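PDB 1U5X: tumor necrosis factor ligand superfamily member 13 from Mus musculus, which acts as a homotrimeric cytokine that binds the receptors TACI and BCMA and takes part in regulating tumor cell growth. Local coordinates for residues Val59-Val64 and Met68-Ser73. Sequence-based numbering, arbitrary orientation.
Sequences VLFHDV and MGQVVS
The ring of F61 lies between M68 on one face and V59 on the other, a compact example of how side chains fill the space where strand 51-61 of one jelly-roll sheet of the TNF homology domain passes through a short loop into strand 71-75 of the other. CB of M68 sits 3.8 Å from the centroid of the F61 ring and 15° off its normal, a CH-pi contact over the face. On the opposite face V59, two residues earlier, lays CG1 near the rim. With CG of F61 anti to its own carbonyl carbon (chi1 -63°), the ring reaches across to 68-70 and brings CZ to 3.7 Å from the backbone N of G69.

M68 folds back on itself at chi2 and chi3. The bend carries its methyl CE toward F61 CD1, 3.8 Å away; the M68 and D63 side chains cross at nearly a right angle, CE coming 3.2 Å from D63 OD2, a close carbon-oxygen contact. That carboxylate oxygen also accepts a hydrogen bond from the backbone N of K125. At the other end, the side chains of Q70 and V59 run antiparallel alongside one another, V59 CG2 resting 3.6 Å from Q70 CD. The Q70 amide is tilted 46° from the F61 ring and places OE1 at the ring edge, 3.8 Å from CE2, while NE2 donates to S57 OG and to the carbonyl O of C101.

I119 of strand 114-119 also packs against F61, M68 and Q70. No hydrogen bond links 59-64 to 68-73; van der Waals and CH-pi packing make the contact, with the D63 carboxylate and Q70 amide lying against carbon. Q70's buried OE1, without a hydrogen-bond partner in the model, meets the ring edge, whose weakly positive C-H rim probably offsets part of that cost.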
loop_
_atom_site.group_PDB
_atom_site.type_symbol
_atom_site.label_atom_id
_atom_site.label_comp_id
_atom_site.label_asym_id
_atom_site.label_seq_id
_atom_site.Cartn_x
_atom_site.Cartn_y
_atom_site.Cartn_z
ATOM N N VAL A 59 1.824 -4.563 -9.333
ATOM C CA VAL A 59 1.963 -5.489 -10.452
ATOM C C VAL A 59 1.584 -6.880 -9.985
ATOM O O VAL A 59 2.006 -7.344 -8.911
ATOM C CB VAL A 59 3.395 -5.463 -11.059
ATOM C CG1 VAL A 59 3.490 -6.469 -12.221
ATOM C CG2 VAL A 59 3.800 -4.055 -11.499
ATOM N N LEU A 60 0.785 -7.562 -10.807
ATOM C CA LEU A 60 0.370 -8.927 -10.543
ATOM C C LEU A 60 1.250 -9.899 -11.336
ATOM O O LEU A 60 1.258 -9.863 -12.556
ATOM C CB LEU A 60 -1.099 -9.096 -10.925
ATOM C CG LEU A 60 -1.649 -10.515 -10.946
ATOM C CD1 LEU A 60 -1.300 -11.192 -9.625
ATOM C CD2 LEU A 60 -3.186 -10.482 -11.222
ATOM N N PHE A 61 2.020 -10.726 -10.644
ATOM C CA PHE A 61 2.973 -11.630 -11.337
ATOM C C PHE A 61 2.490 -13.075 -11.365
ATOM O O PHE A 61 1.927 -13.559 -10.372
ATOM C CB PHE A 61 4.317 -11.581 -10.618
ATOM C CG PHE A 61 4.975 -10.236 -10.643
ATOM C CD1 PHE A 61 5.805 -9.862 -11.705
ATOM C CD2 PHE A 61 4.837 -9.375 -9.576
ATOM C CE1 PHE A 61 6.436 -8.624 -11.703
ATOM C CE2 PHE A 61 5.462 -8.157 -9.572
ATOM C CZ PHE A 61 6.273 -7.780 -10.629
ATOM N N HIS A 62 2.782 -13.787 -12.465
ATOM C CA HIS A 62 2.426 -15.205 -12.620
ATOM C C HIS A 62 3.648 -16.123 -12.809
ATOM O O HIS A 62 3.488 -17.328 -12.984
ATOM C CB HIS A 62 1.444 -15.376 -13.792
ATOM N N ASP A 63 4.853 -15.559 -12.743
ATOM C CA ASP A 63 6.090 -16.304 -12.972
ATOM C C ASP A 63 6.394 -17.339 -11.906
ATOM O O ASP A 63 6.240 -17.091 -10.705
ATOM C CB ASP A 63 7.293 -15.364 -13.055
ATOM C CG ASP A 63 7.427 -14.709 -14.410
ATOM O OD1 ASP A 63 7.184 -15.398 -15.418
ATOM O OD2 ASP A 63 7.803 -13.536 -14.583
ATOM N N VAL A 64 6.876 -18.482 -12.375
ATOM C CA VAL A 64 7.340 -19.564 -11.524
ATOM C C VAL A 64 8.775 -19.252 -11.045
ATOM O O VAL A 64 9.534 -18.574 -11.743
ATOM C CB VAL A 64 7.226 -20.933 -12.283
ATOM C CG1 VAL A 64 8.227 -21.055 -13.456
ATOM C CG2 VAL A 64 7.377 -22.116 -11.344
ATOM N N MET A 68 10.467 -11.686 -8.218
ATOM C CA MET A 68 9.883 -10.718 -9.121
ATOM C C MET A 68 9.664 -9.402 -8.393
ATOM O O MET A 68 9.532 -9.372 -7.191
ATOM C CB MET A 68 8.543 -11.214 -9.634
ATOM C CG MET A 68 8.634 -12.506 -10.452
ATOM S SD MET A 68 9.825 -12.453 -11.817
ATOM C CE MET A 68 9.142 -11.122 -12.869
ATOM N N GLY A 69 9.607 -8.321 -9.144
ATOM C CA GLY A 69 9.319 -7.033 -8.567
ATOM C C GLY A 69 9.460 -5.914 -9.569
ATOM O O GLY A 69 10.174 -6.019 -10.561
ATOM N N GLN A 70 8.823 -4.815 -9.261
ATOM C CA GLN A 70 8.833 -3.669 -10.147
ATOM C C GLN A 70 9.622 -2.548 -9.517
ATOM O O GLN A 70 9.691 -2.444 -8.318
ATOM C CB GLN A 70 7.436 -3.205 -10.502
ATOM C CG GLN A 70 6.680 -2.471 -9.420
ATOM C CD GLN A 70 5.840 -3.398 -8.621
ATOM O OE1 GLN A 70 6.167 -4.612 -8.487
ATOM N NE2 GLN A 70 4.753 -2.862 -8.070
ATOM N N VAL A 71 10.192 -1.699 -10.358
ATOM C CA VAL A 71 10.969 -0.563 -9.942
ATOM C C VAL A 71 10.389 0.700 -10.546
ATOM O O VAL A 71 10.242 0.789 -11.760
ATOM C CB VAL A 71 12.420 -0.697 -10.457
ATOM C CG1 VAL A 71 13.314 0.377 -9.834
ATOM C CG2 VAL A 71 12.981 -2.101 -10.191
ATOM N N VAL A 72 10.074 1.675 -9.706
ATOM C CA VAL A 72 9.493 2.951 -10.121
ATOM C C VAL A 72 10.517 4.064 -9.962
ATOM O O VAL A 72 11.055 4.243 -8.878
ATOM C CB VAL A 72 8.249 3.302 -9.255
ATOM C CG1 VAL A 72 7.632 4.620 -9.654
ATOM C CG2 VAL A 72 7.177 2.186 -9.345
ATOM N N SER A 73 10.812 4.776 -11.057
ATOM C CA SER A 73 11.884 5.762 -11.119
ATOM C C SER A 73 11.440 7.057 -11.777
ATOM O O SER A 73 10.449 7.089 -12.536
ATOM C CB SER A 73 13.106 5.228 -11.880
ATOM O OG SER A 73 13.499 3.949 -11.441
#